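Local structure of glypican-1 (Homo sapiens, 4YWT) at residues N281-D286 against F391-P396; R234-V239 against M450-Q455; R272-G277 against P439-D444; V94-L99 against V228-V233. The protein carries heparan sulfate chains at the cell surface and, through them, binds alpha-4 (V) collagen and takes part in Schwann cell myelination. The protein carries 3 engineered substitutions. One frame throughout, in Å; residues are numbered along the deposited sequence.

Interaction 1 of 4, residues N281-D286 against F391-P396; sequences NQADLD and FWISLP
Asp286 OD1 has two partners: a water donates to it over 2.7 Å and links it to the backbone of Trp392, and Arg290 forms a salt bridge with it from the next turn of its own chain. The same water accepts a weak bond from Trp392 N, at 3.1 Å. With CG anti to the backbone N (chi1 -174°), the Asp286 carboxylate swings across Ile393, whose CG2 methyl lies 3.6 Å from OD1. Next to this polar bridge the indole of Trp392 is clamped between hydrocarbon groups. Leu285 sets CD1 squarely over one face, 3.7 Å from the centroid of the six-membered ring and 7° off its normal, a CH-pi contact; Phe391 CD2 lies over the opposite face. Gln282 O comes obliquely to the indole and stands 3.4 Å from Trp392 CB, while Ala283 CA makes a CA-H...O contact of 3.5 Å with Trp392 O. Trp289 meets the indole edge-to-face. The turn after helix 280-283 is joined to the first turn of helix 391-404 mainly by dispersion and CH-pi forces on the indole, with the carboxylate kept at the margin, where a water solvates it and the salt bridge to Arg290 probably offsets its charge.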
loop_
_atom_site.group_PDB
_atom_site.type_symbol
_atom_site.label_atom_id
_atom_site.label_comp_id
_atom_site.label_asym_id
_atom_site.label_seq_id
_atom_site.Cartn_x
_atom_site.Cartn_y
_atom_site.Cartn_z
ATOM N N ASN A 281 13.974 5.122 -12.336
ATOM C CA ASN A 281 14.055 5.395 -10.906
ATOM C C ASN A 281 12.840 4.860 -10.166
ATOM O O ASN A 281 12.978 4.218 -9.126
ATOM C CB ASN A 281 14.207 6.895 -10.652
ATOM C CG ASN A 281 15.628 7.376 -10.856
ATOM O OD1 ASN A 281 16.484 7.200 -9.990
ATOM N ND2 ASN A 281 15.887 7.984 -12.007
ATOM N N GLN A 282 11.654 5.121 -10.710
ATOM C CA GLN A 282 10.423 4.585 -10.144
ATOM C C GLN A 282 10.462 3.061 -10.143
ATOM O O GLN A 282 9.967 2.417 -9.218
ATOM C CB GLN A 282 9.200 5.077 -10.926
ATOM C CG GLN A 282 8.902 6.561 -10.776
ATOM C CD GLN A 282 9.645 7.418 -11.785
ATOM O OE1 GLN A 282 10.606 6.971 -12.410
ATOM N NE2 GLN A 282 9.195 8.656 -11.952
ATOM N N ALA A 283 11.064 2.490 -11.183
ATOM C CA ALA A 283 11.143 1.042 -11.325
ATOM C C ALA A 283 12.134 0.423 -10.340
ATOM O O ALA A 283 12.102 -0.783 -10.094
ATOM C CB ALA A 283 11.517 0.672 -12.754
ATOM N N ASP A 284 13.017 1.242 -9.777
ATOM C CA ASP A 284 13.941 0.740 -8.759
ATOM C C ASP A 284 13.243 0.374 -7.441
ATOM O O ASP A 284 13.823 -0.309 -6.598
ATOM C CB ASP A 284 15.048 1.759 -8.489
ATOM C CG ASP A 284 16.187 1.657 -9.487
ATOM O OD1 ASP A 284 16.314 0.602 -10.144
ATOM O OD2 ASP A 284 16.962 2.629 -9.606
ATOM N N LEU A 285 12.002 0.819 -7.270
ATOM C CA LEU A 285 11.233 0.518 -6.060
ATOM C C LEU A 285 10.717 -0.920 -6.041
ATOM O O LEU A 285 10.207 -1.394 -5.022
ATOM C CB LEU A 285 10.050 1.478 -5.926
ATOM C CG LEU A 285 10.330 2.968 -5.734
ATOM C CD1 LEU A 285 9.219 3.790 -6.368
ATOM C CD2 LEU A 285 10.454 3.296 -4.257
ATOM N N ASP A 286 10.862 -1.598 -7.176
ATOM C CA ASP A 286 10.267 -2.912 -7.420
ATOM C C ASP A 286 10.502 -3.936 -6.308
ATOM O O ASP A 286 9.548 -4.449 -5.721
ATOM C CB ASP A 286 10.798 -3.476 -8.743
ATOM C CG ASP A 286 10.114 -4.767 -9.144
ATOM O OD1 ASP A 286 8.867 -4.797 -9.159
ATOM O OD2 ASP A 286 10.822 -5.750 -9.446
ATOM N N PHE A 391 3.380 -3.011 -10.018
ATOM C CA PHE A 391 3.084 -1.634 -10.415
ATOM C C PHE A 391 4.259 -0.892 -11.057
ATOM O O PHE A 391 4.184 -0.445 -12.214
ATOM C CB PHE A 391 2.593 -0.852 -9.191
ATOM C CG PHE A 391 2.111 0.531 -9.509
ATOM C CD1 PHE A 391 0.914 0.721 -10.181
ATOM C CD2 PHE A 391 2.846 1.643 -9.131
ATOM C CE1 PHE A 391 0.461 1.994 -10.475
ATOM C CE2 PHE A 391 2.398 2.918 -9.422
ATOM C CZ PHE A 391 1.203 3.094 -10.094
ATOM N N TRP A 392 5.348 -0.794 -10.303
ATOM C CA TRP A 392 6.480 0.056 -10.651
ATOM C C TRP A 392 7.199 -0.363 -11.930
ATOM O O TRP A 392 7.904 0.439 -12.538
ATOM C CB TRP A 392 7.465 0.092 -9.483
ATOM C CG TRP A 392 6.818 0.575 -8.231
ATOM C CD1 TRP A 392 6.542 -0.156 -7.113
ATOM C CD2 TRP A 392 6.327 1.896 -7.980
ATOM N NE1 TRP A 392 5.921 0.633 -6.174
ATOM C CE2 TRP A 392 5.777 1.897 -6.683
ATOM C CE3 TRP A 392 6.304 3.079 -8.724
ATOM C CZ2 TRP A 392 5.213 3.036 -6.113
ATOM C CZ3 TRP A 392 5.744 4.207 -8.159
ATOM C CH2 TRP A 392 5.205 4.178 -6.865
ATOM N N ILE A 393 7.020 -1.614 -12.340
ATOM C CA ILE A 393 7.604 -2.075 -13.592
ATOM C C ILE A 393 6.534 -2.272 -14.661
ATOM O O ILE A 393 6.846 -2.402 -15.843
ATOM C CB ILE A 393 8.377 -3.389 -13.415
ATOM C CG1 ILE A 393 7.414 -4.536 -13.115
ATOM C CG2 ILE A 393 9.428 -3.249 -12.322
ATOM C CD1 ILE A 393 8.030 -5.888 -13.298
ATOM N N SER A 394 5.273 -2.298 -14.244
ATOM C CA SER A 394 4.180 -2.448 -15.192
ATOM C C SER A 394 3.766 -1.089 -15.741
ATOM O O SER A 394 3.006 -1.015 -16.705
ATOM C CB SER A 394 2.979 -3.139 -14.546
ATOM O OG SER A 394 2.293 -2.256 -13.677
ATOM N N LEU A 395 4.263 -0.021 -15.120
ATOM C CA LEU A 395 3.975 1.341 -15.589
ATOM C C LEU A 395 4.164 1.560 -17.105
ATOM O O LEU A 395 3.241 2.044 -17.767
ATOM C CB LEU A 395 4.827 2.358 -14.820
ATOM C CG LEU A 395 4.315 2.815 -13.456
ATOM C CD1 LEU A 395 5.213 3.907 -12.895
ATOM C CD2 LEU A 395 2.880 3.299 -13.566
ATOM N N PRO A 396 5.343 1.208 -17.665
ATOM C CA PRO A 396 5.511 1.492 -19.097
ATOM C C PRO A 396 4.547 0.702 -19.977
ATOM O O PRO A 396 3.979 1.259 -20.915
ATOM C CB PRO A 396 6.961 1.069 -19.377
ATOM C CG PRO A 396 7.619 1.014 -18.039
ATOM C CD PRO A 396 6.547 0.573 -17.103
HETATM O O HOH W 1 6.742 -3.169 -8.960
#

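Interaction 2 of 4, residues R234-V239 against M450-Q455; sequences RKVAQV and MTIRQQ
Lys235 lays its aliphatic chain across the Gln455 amide at about a right angle, CD standing 3.3 Å from OE1 and nearly as close to NE2. Extended beyond CG, the chain carries NZ past the amide to a water, which accepts from NZ at 2.9 Å and donates to Gln455 OE1 at 2.8 Å. This bridge joins ammonium and amide at the outer side of the contact. The backbone of Lys235 also takes part, its O lying 4.0 Å from Thr451 CG2. Val236, next along, faces inward: CG2 meets Ile452 CD1 at 3.8 Å and slides past Gln455 CG in the opposite direction. A type I turn from Val236 to Val239, closed by Val239 N on Val236 O, brings the second valine round to the same partner. Val239 CG2 reaches Ile452 CD1 at 3.7 Å, with Thr451 CB a little farther off. Both chi1 and chi2 of Ile452 are near -60°, which folds CD1 back toward the two valines. Leu285 closes the inner side against Val236, Ile452 and Gln455. The end of helix 204-236 and the turn after it are thus packed on the first turns of helix 450-471, apolar within and water-bridged at the rim, in the elongated all-helical core of a glypican.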
loop_
_atom_site.group_PDB
_atom_site.type_symbol
_atom_site.label_atom_id
_atom_site.label_comp_id
_atom_site.label_asym_id
_atom_site.label_seq_id
_atom_site.Cartn_x
_atom_site.Cartn_y
_atom_site.Cartn_z
ATOM N N ARG A 234 2.436 8.348 -2.740
ATOM C CA ARG A 234 2.189 9.789 -2.737
ATOM C C ARG A 234 3.463 10.608 -2.960
ATOM O O ARG A 234 3.444 11.625 -3.652
ATOM C CB ARG A 234 1.529 10.211 -1.421
ATOM C CG ARG A 234 1.350 11.715 -1.268
ATOM C CD ARG A 234 0.767 12.077 0.090
ATOM N NE ARG A 234 1.562 11.543 1.194
ATOM C CZ ARG A 234 2.644 12.131 1.692
ATOM N NH1 ARG A 234 3.070 13.280 1.186
ATOM N NH2 ARG A 234 3.301 11.570 2.698
ATOM N N LYS A 235 4.569 10.155 -2.378
ATOM C CA LYS A 235 5.830 10.884 -2.469
ATOM C C LYS A 235 6.537 10.648 -3.803
ATOM O O LYS A 235 7.088 11.576 -4.396
ATOM C CB LYS A 235 6.746 10.494 -1.308
ATOM C CG LYS A 235 6.300 11.063 0.029
ATOM C CD LYS A 235 7.036 10.418 1.188
ATOM C CE LYS A 235 6.548 10.971 2.518
ATOM N NZ LYS A 235 6.768 10.016 3.638
ATOM N N VAL A 236 6.514 9.402 -4.266
ATOM C CA VAL A 236 7.128 9.031 -5.536
ATOM C C VAL A 236 6.429 9.725 -6.700
ATOM O O VAL A 236 7.071 10.118 -7.676
ATOM C CB VAL A 236 7.100 7.500 -5.744
ATOM C CG1 VAL A 236 7.429 7.134 -7.185
ATOM C CG2 VAL A 236 8.067 6.824 -4.785
ATOM N N ALA A 237 5.114 9.901 -6.578
ATOM C CA ALA A 237 4.332 10.570 -7.618
ATOM C C ALA A 237 4.862 11.967 -7.953
ATOM O O ALA A 237 4.631 12.477 -9.051
ATOM C CB ALA A 237 2.874 10.658 -7.198
ATOM N N GLN A 238 5.578 12.577 -7.015
ATOM C CA GLN A 238 6.067 13.941 -7.192
ATOM C C GLN A 238 7.433 14.008 -7.874
ATOM O O GLN A 238 7.924 15.095 -8.173
ATOM C CB GLN A 238 6.133 14.657 -5.840
ATOM C CG GLN A 238 4.781 14.832 -5.157
ATOM C CD GLN A 238 3.873 15.818 -5.874
ATOM O OE1 GLN A 238 4.282 16.486 -6.825
ATOM N NE2 GLN A 238 2.630 15.912 -5.417
ATOM N N VAL A 239 8.046 12.852 -8.113
ATOM C CA VAL A 239 9.322 12.812 -8.821
ATOM C C VAL A 239 9.146 13.287 -10.262
ATOM O O VAL A 239 8.405 12.681 -11.036
ATOM C CB VAL A 239 9.936 11.400 -8.820
ATOM C CG1 VAL A 239 11.223 11.383 -9.631
ATOM C CG2 VAL A 239 10.198 10.940 -7.394
ATOM N N MET A 450 16.964 10.902 -5.075
ATOM C CA MET A 450 17.051 10.773 -3.622
ATOM C C MET A 450 15.724 10.372 -2.981
ATOM O O MET A 450 15.692 9.540 -2.066
ATOM C CB MET A 450 17.550 12.081 -3.006
ATOM C CG MET A 450 19.059 12.137 -2.783
ATOM S SD MET A 450 19.671 10.868 -1.651
ATOM C CE MET A 450 20.299 9.637 -2.793
ATOM N N THR A 451 14.638 10.970 -3.461
ATOM C CA THR A 451 13.303 10.673 -2.951
ATOM C C THR A 451 13.017 9.178 -3.039
ATOM O O THR A 451 12.604 8.550 -2.056
ATOM C CB THR A 451 12.218 11.448 -3.723
ATOM O OG1 THR A 451 12.555 12.841 -3.760
ATOM C CG2 THR A 451 10.859 11.272 -3.060
ATOM N N ILE A 452 13.264 8.617 -4.219
ATOM C CA ILE A 452 13.092 7.189 -4.458
ATOM C C ILE A 452 13.883 6.357 -3.453
ATOM O O ILE A 452 13.361 5.399 -2.885
ATOM C CB ILE A 452 13.531 6.801 -5.885
ATOM C CG1 ILE A 452 12.737 7.594 -6.926
ATOM C CG2 ILE A 452 13.378 5.303 -6.102
ATOM C CD1 ILE A 452 11.243 7.380 -6.855
ATOM N N ARG A 453 15.138 6.736 -3.233
ATOM C CA ARG A 453 16.003 6.028 -2.294
ATOM C C ARG A 453 15.443 6.046 -0.871
ATOM O O ARG A 453 15.406 5.011 -0.189
ATOM C CB ARG A 453 17.410 6.631 -2.317
ATOM C CG ARG A 453 18.348 5.918 -3.273
ATOM C CD ARG A 453 18.448 4.450 -2.894
ATOM N NE ARG A 453 18.914 3.610 -3.991
ATOM C CZ ARG A 453 18.965 2.284 -3.937
ATOM N NH1 ARG A 453 18.579 1.651 -2.837
ATOM N NH2 ARG A 453 19.400 1.589 -4.979
ATOM N N GLN A 454 15.001 7.221 -0.431
ATOM C CA GLN A 454 14.393 7.357 0.891
ATOM C C GLN A 454 13.146 6.477 1.024
ATOM O O GLN A 454 12.953 5.794 2.042
ATOM C CB GLN A 454 14.046 8.821 1.169
ATOM C CG GLN A 454 15.267 9.713 1.338
ATOM C CD GLN A 454 14.913 11.180 1.480
ATOM O OE1 GLN A 454 13.754 11.568 1.333
ATOM N NE2 GLN A 454 15.914 12.005 1.768
ATOM N N GLN A 455 12.309 6.485 -0.011
ATOM C CA GLN A 455 11.112 5.648 -0.019
ATOM C C GLN A 455 11.471 4.166 0.068
ATOM O O GLN A 455 10.807 3.395 0.768
ATOM C CB GLN A 455 10.277 5.915 -1.270
ATOM C CG GLN A 455 9.770 7.343 -1.373
ATOM C CD GLN A 455 9.349 7.904 -0.031
ATOM O OE1 GLN A 455 8.374 7.450 0.566
ATOM N NE2 GLN A 455 10.088 8.895 0.453
HETATM O O HOH W 2 7.133 7.180 3.070
#

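Interaction 3 of 4, residues R272-G277 against P439-D444; sequences RNVLKG and PEVEVD
Val441 fits tightest, pressing its CG2 methyl into the helix backbone 3.4 Å from Val274 O, while its CB rests 4.0 Å from Gly277 CA. Gly277 has no side chain, and the loop lies directly on its CA. With CG1 of Val441 anti to the backbone N (chi1 -167°), CG2 is left anti to the carbonyl carbon and turned to the Val274 carbonyl. Val443 repeats the approach two residues along, its CG2 3.5 Å from Gly277 O. Between these valines Glu442 turns its side chain outward, the alternation of an extended segment. Val274 adds CG2 against Glu440 CB at 3.8 Å.

Toward Pro439 the fit loosens. Asn273 ND2 is 4.0 Å from Pro439 CG, the two side chains crossing at about a right angle, with Pro439 the solvent-facing partner, and Asn273 CB meets Glu440 CG at 4.1 Å. The polar ends here look elsewhere: Asn273 OD1 accepts from Met428 N and ND2 donates to Glu426 O, Glu440 OE2 bonds Tyr423 OH, and the Asn438 amide holds Asn273 O and the backbone N atoms of Glu440 and Val441. Disulfides Cys267-Cys414 and Cys271-Cys400 tie this helix and the residue before it to strand 414-415 and helix 391-404. What results is an extended, non-strand loop packed along helix 268-278, consistent with the cysteine-rich lobe of glypicans.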
loop_
_atom_site.group_PDB
_atom_site.type_symbol
_atom_site.label_atom_id
_atom_site.label_comp_id
_atom_site.label_asym_id
_atom_site.label_seq_id
_atom_site.Cartn_x
_atom_site.Cartn_y
_atom_site.Cartn_z
ATOM N N ARG A 272 7.779 1.387 -25.075
ATOM C CA ARG A 272 8.163 0.719 -23.842
ATOM C C ARG A 272 9.614 0.992 -23.467
ATOM O O ARG A 272 9.925 1.157 -22.293
ATOM C CB ARG A 272 7.922 -0.785 -23.953
ATOM C CG ARG A 272 6.658 -1.238 -23.247
ATOM C CD ARG A 272 6.092 -2.497 -23.868
ATOM N NE ARG A 272 4.678 -2.339 -24.194
ATOM C CZ ARG A 272 3.975 -3.209 -24.911
ATOM N NH1 ARG A 272 2.692 -2.984 -25.157
ATOM N NH2 ARG A 272 4.554 -4.304 -25.382
ATOM N N ASN A 273 10.500 1.041 -24.456
ATOM C CA ASN A 273 11.886 1.397 -24.178
ATOM C C ASN A 273 11.988 2.844 -23.719
ATOM O O ASN A 273 12.732 3.159 -22.781
ATOM C CB ASN A 273 12.769 1.162 -25.401
ATOM C CG ASN A 273 13.427 -0.202 -25.384
ATOM O OD1 ASN A 273 13.141 -1.026 -24.517
ATOM N ND2 ASN A 273 14.319 -0.444 -26.335
ATOM N N VAL A 274 11.222 3.718 -24.367
ATOM C CA VAL A 274 11.194 5.123 -23.972
ATOM C C VAL A 274 10.743 5.284 -22.521
ATOM O O VAL A 274 11.431 5.920 -21.721
ATOM C CB VAL A 274 10.270 5.954 -24.878
ATOM C CG1 VAL A 274 10.118 7.364 -24.327
ATOM C CG2 VAL A 274 10.810 5.987 -26.300
ATOM N N LEU A 275 9.600 4.699 -22.179
ATOM C CA LEU A 275 9.063 4.852 -20.829
ATOM C C LEU A 275 9.914 4.137 -19.781
ATOM O O LEU A 275 10.021 4.601 -18.648
ATOM C CB LEU A 275 7.617 4.357 -20.760
ATOM C CG LEU A 275 6.608 5.199 -21.546
ATOM C CD1 LEU A 275 5.183 4.829 -21.170
ATOM C CD2 LEU A 275 6.855 6.684 -21.324
ATOM N N LYS A 276 10.522 3.014 -20.157
ATOM C CA LYS A 276 11.456 2.331 -19.266
ATOM C C LYS A 276 12.666 3.214 -19.003
ATOM O O LYS A 276 13.242 3.181 -17.917
ATOM C CB LYS A 276 11.901 0.987 -19.845
ATOM C CG LYS A 276 10.952 -0.160 -19.540
ATOM C CD LYS A 276 11.463 -1.472 -20.109
ATOM C CE LYS A 276 10.519 -2.616 -19.785
ATOM N NZ LYS A 276 11.196 -3.941 -19.856
ATOM N N GLY A 277 13.047 4.002 -20.004
ATOM C CA GLY A 277 14.101 4.982 -19.824
ATOM C C GLY A 277 13.663 6.092 -18.884
ATOM O O GLY A 277 14.405 6.489 -17.986
ATOM N N PRO A 439 18.686 2.805 -26.086
ATOM C CA PRO A 439 18.878 3.503 -27.364
ATOM C C PRO A 439 18.031 4.767 -27.498
ATOM O O PRO A 439 18.474 5.744 -28.100
ATOM C CB PRO A 439 18.455 2.457 -28.400
ATOM C CG PRO A 439 17.489 1.583 -27.675
ATOM C CD PRO A 439 17.993 1.515 -26.259
ATOM N N GLU A 440 16.817 4.729 -26.962
ATOM C CA GLU A 440 15.896 5.853 -27.078
ATOM C C GLU A 440 16.171 6.958 -26.063
ATOM O O GLU A 440 16.108 8.142 -26.389
ATOM C CB GLU A 440 14.457 5.360 -26.945
ATOM C CG GLU A 440 14.138 4.159 -27.831
ATOM C CD GLU A 440 14.632 4.321 -29.263
ATOM O OE1 GLU A 440 14.598 5.450 -29.797
ATOM O OE2 GLU A 440 15.058 3.308 -29.858
ATOM N N VAL A 441 16.466 6.563 -24.830
ATOM C CA VAL A 441 16.716 7.521 -23.762
ATOM C C VAL A 441 18.120 7.335 -23.209
ATOM O O VAL A 441 18.529 6.214 -22.911
ATOM C CB VAL A 441 15.703 7.370 -22.608
ATOM C CG1 VAL A 441 15.786 8.564 -21.667
ATOM C CG2 VAL A 441 14.295 7.206 -23.150
ATOM N N GLU A 442 18.856 8.427 -23.049
ATOM C CA GLU A 442 20.185 8.315 -22.472
ATOM C C GLU A 442 20.115 8.694 -21.005
ATOM O O GLU A 442 19.904 9.853 -20.645
ATOM C CB GLU A 442 21.197 9.185 -23.221
ATOM C CG GLU A 442 22.303 8.371 -23.882
ATOM C CD GLU A 442 23.309 9.226 -24.625
ATOM O OE1 GLU A 442 23.326 9.174 -25.872
ATOM O OE2 GLU A 442 24.088 9.943 -23.962
ATOM N N VAL A 443 20.297 7.685 -20.162
ATOM C CA VAL A 443 20.099 7.824 -18.732
ATOM C C VAL A 443 21.405 7.592 -17.994
ATOM O O VAL A 443 22.067 6.575 -18.197
ATOM C CB VAL A 443 19.044 6.828 -18.215
ATOM C CG1 VAL A 443 18.794 7.042 -16.733
ATOM C CG2 VAL A 443 17.753 6.961 -19.007
ATOM N N ASP A 444 21.772 8.533 -17.132
ATOM C CA ASP A 444 22.966 8.363 -16.323
ATOM C C ASP A 444 22.582 7.549 -15.097
ATOM O O ASP A 444 21.761 7.978 -14.290
ATOM C CB ASP A 444 23.555 9.716 -15.925
ATOM C CG ASP A 444 24.714 9.587 -14.960
ATOM O OD1 ASP A 444 25.548 8.677 -15.151
ATOM O OD2 ASP A 444 24.791 10.394 -14.012
#

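Interaction 4 of 4, residues V94-L99 against V228-V233; sequences VLQAML and VASDVV
Helices 94-99 and 228-233 run nearly antiparallel, their axes 9.3 Å apart at closest approach with a signed crossing angle of -160°. The backbones come nearest at Leu99 and Ser230, where the CA atoms are 5.8 Å apart. Leu95 and Leu99, one turn apart, face the other helix and share Val233. Leu95 carries CD2 to 3.6 Å from Val233 CG2, the shortest contact between the segments, and Leu99 CD1 touches the same methyl at 3.9 Å, so that one valine branch sits against both leucines. The two leucines reach it differently: CG of Leu95 is anti to the backbone N (chi1 179°), whereas in Leu99 it lies beside the N (chi1 -65°). Leu99 CD1 also lies along the backbone of the facing helix, 3.7 Å from Ser230 N, with Ala229 CB at 3.9 Å, consistent with the small side chain there. Gln96 flanks this row, its CB 4.3 Å from Val233 CG1. Trp289 of helix 286-299 packs on Leu99, Ala229 and Val233, while Phe391 of helix 391-404 continues the apolar layer onto Leu95. Interlocking methyl groups do the joining, and the side chains of Gln96 and Ser230 lie against the apolar row without bonding across it. Cohesion between these long helices, close to the middle of the molecule, therefore rests on dispersion and the burial of hydrocarbon rather than on directed polar bonds.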
loop_
_atom_site.group_PDB
_atom_site.type_symbol
_atom_site.label_atom_id
_atom_site.label_comp_id
_atom_site.label_asym_id
_atom_site.label_seq_id
_atom_site.Cartn_x
_atom_site.Cartn_y
_atom_site.Cartn_z
ATOM N N VAL A 94 -5.007 6.583 -8.872
ATOM C CA VAL A 94 -5.786 5.356 -8.725
ATOM C C VAL A 94 -5.207 4.468 -7.616
ATOM O O VAL A 94 -5.920 4.083 -6.662
ATOM C CB VAL A 94 -5.843 4.563 -10.045
ATOM C CG1 VAL A 94 -6.424 3.175 -9.814
ATOM C CG2 VAL A 94 -6.654 5.321 -11.084
ATOM N N LEU A 95 -3.912 4.162 -7.729
ATOM C CA LEU A 95 -3.269 3.296 -6.732
ATOM C C LEU A 95 -3.416 3.847 -5.307
ATOM O O LEU A 95 -3.782 3.123 -4.365
ATOM C CB LEU A 95 -1.789 3.107 -7.067
ATOM C CG LEU A 95 -0.983 2.248 -6.089
ATOM C CD1 LEU A 95 -1.582 0.857 -5.974
ATOM C CD2 LEU A 95 0.469 2.168 -6.524
ATOM N N GLN A 96 -3.142 5.141 -5.172
ATOM C CA GLN A 96 -3.218 5.848 -3.899
ATOM C C GLN A 96 -4.618 5.766 -3.302
ATOM O O GLN A 96 -4.779 5.543 -2.099
ATOM C CB GLN A 96 -2.810 7.310 -4.092
ATOM C CG GLN A 96 -2.219 7.977 -2.865
ATOM C CD GLN A 96 -1.752 9.392 -3.149
ATOM O OE1 GLN A 96 -1.260 9.688 -4.238
ATOM N NE2 GLN A 96 -1.901 10.275 -2.167
ATOM N N ALA A 97 -5.626 5.948 -4.151
ATOM C CA ALA A 97 -7.015 5.826 -3.724
ATOM C C ALA A 97 -7.285 4.428 -3.180
ATOM O O ALA A 97 -7.874 4.274 -2.098
ATOM C CB ALA A 97 -7.958 6.140 -4.877
ATOM N N MET A 98 -6.844 3.415 -3.925
ATOM C CA MET A 98 -7.026 2.029 -3.484
ATOM C C MET A 98 -6.421 1.796 -2.094
ATOM O O MET A 98 -7.111 1.337 -1.161
ATOM C CB MET A 98 -6.412 1.061 -4.500
ATOM C CG MET A 98 -6.758 -0.410 -4.273
ATOM S SD MET A 98 -5.705 -1.251 -3.066
ATOM C CE MET A 98 -4.151 -1.309 -3.950
ATOM N N LEU A 99 -5.137 2.124 -1.956
ATOM C CA LEU A 99 -4.444 1.934 -0.682
ATOM C C LEU A 99 -5.121 2.695 0.460
ATOM O O LEU A 99 -5.230 2.184 1.578
ATOM C CB LEU A 99 -2.981 2.365 -0.797
ATOM C CG LEU A 99 -2.090 1.547 -1.732
ATOM C CD1 LEU A 99 -0.714 2.183 -1.837
ATOM C CD2 LEU A 99 -1.984 0.104 -1.259
ATOM N N VAL A 228 2.398 3.127 5.050
ATOM C CA VAL A 228 3.709 3.322 4.445
ATOM C C VAL A 228 3.628 3.234 2.926
ATOM O O VAL A 228 4.174 4.085 2.232
ATOM C CB VAL A 228 4.737 2.295 4.966
ATOM C CG1 VAL A 228 5.960 2.243 4.051
ATOM C CG2 VAL A 228 5.141 2.626 6.393
ATOM N N ALA A 229 2.944 2.216 2.411
ATOM C CA ALA A 229 2.770 2.081 0.966
ATOM C C ALA A 229 2.101 3.326 0.385
ATOM O O ALA A 229 2.539 3.868 -0.644
ATOM C CB ALA A 229 1.959 0.840 0.638
ATOM N N SER A 230 1.049 3.783 1.059
ATOM C CA SER A 230 0.323 4.971 0.621
ATOM C C SER A 230 1.245 6.190 0.545
ATOM O O SER A 230 1.282 6.890 -0.477
ATOM C CB SER A 230 -0.852 5.251 1.560
ATOM O OG SER A 230 -1.864 5.993 0.902
ATOM N N ASP A 231 1.991 6.437 1.619
ATOM C CA ASP A 231 2.904 7.578 1.662
ATOM C C ASP A 231 3.998 7.480 0.599
ATOM O O ASP A 231 4.369 8.482 -0.016
ATOM C CB ASP A 231 3.535 7.706 3.049
ATOM C CG ASP A 231 2.578 8.280 4.072
ATOM O OD1 ASP A 231 1.593 8.932 3.663
ATOM O OD2 ASP A 231 2.809 8.084 5.284
ATOM N N VAL A 232 4.509 6.270 0.391
ATOM C CA VAL A 232 5.535 6.032 -0.615
ATOM C C VAL A 232 5.010 6.384 -1.998
ATOM O O VAL A 232 5.671 7.097 -2.746
ATOM C CB VAL A 232 6.022 4.567 -0.609
ATOM C CG1 VAL A 232 6.786 4.252 -1.888
ATOM C CG2 VAL A 232 6.892 4.301 0.611
ATOM N N VAL A 233 3.817 5.898 -2.333
ATOM C CA VAL A 233 3.225 6.228 -3.628
ATOM C C VAL A 233 3.023 7.739 -3.770
ATOM O O VAL A 233 3.407 8.340 -4.785
ATOM C CB VAL A 233 1.879 5.510 -3.833
ATOM C CG1 VAL A 233 1.206 5.991 -5.114
ATOM C CG2 VAL A 233 2.089 4.005 -3.866
#

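Interactions 1, 2 and 4 form one continuous cluster, with centres 12 to 14 Å apart. Interaction 3 touches interaction 1, 13 Å away between centres, but lies 20 Å from interaction 2 and 26 Å from interaction 4, without touching either. Interactions 2 and 4 share helix 204-236. Interaction 1 joins the cluster through packing on that helix, and meets interaction 3 where Pro396 packs on Leu275. Along the chain, interaction 4 closes first; interaction 2 then spans a long loop that encloses interaction 3, which in turn encloses interaction 1. Segments far apart in sequence thus probably tie the central helices to what is likely the cysteine-rich end, consistent with one continuous elongated glypican core.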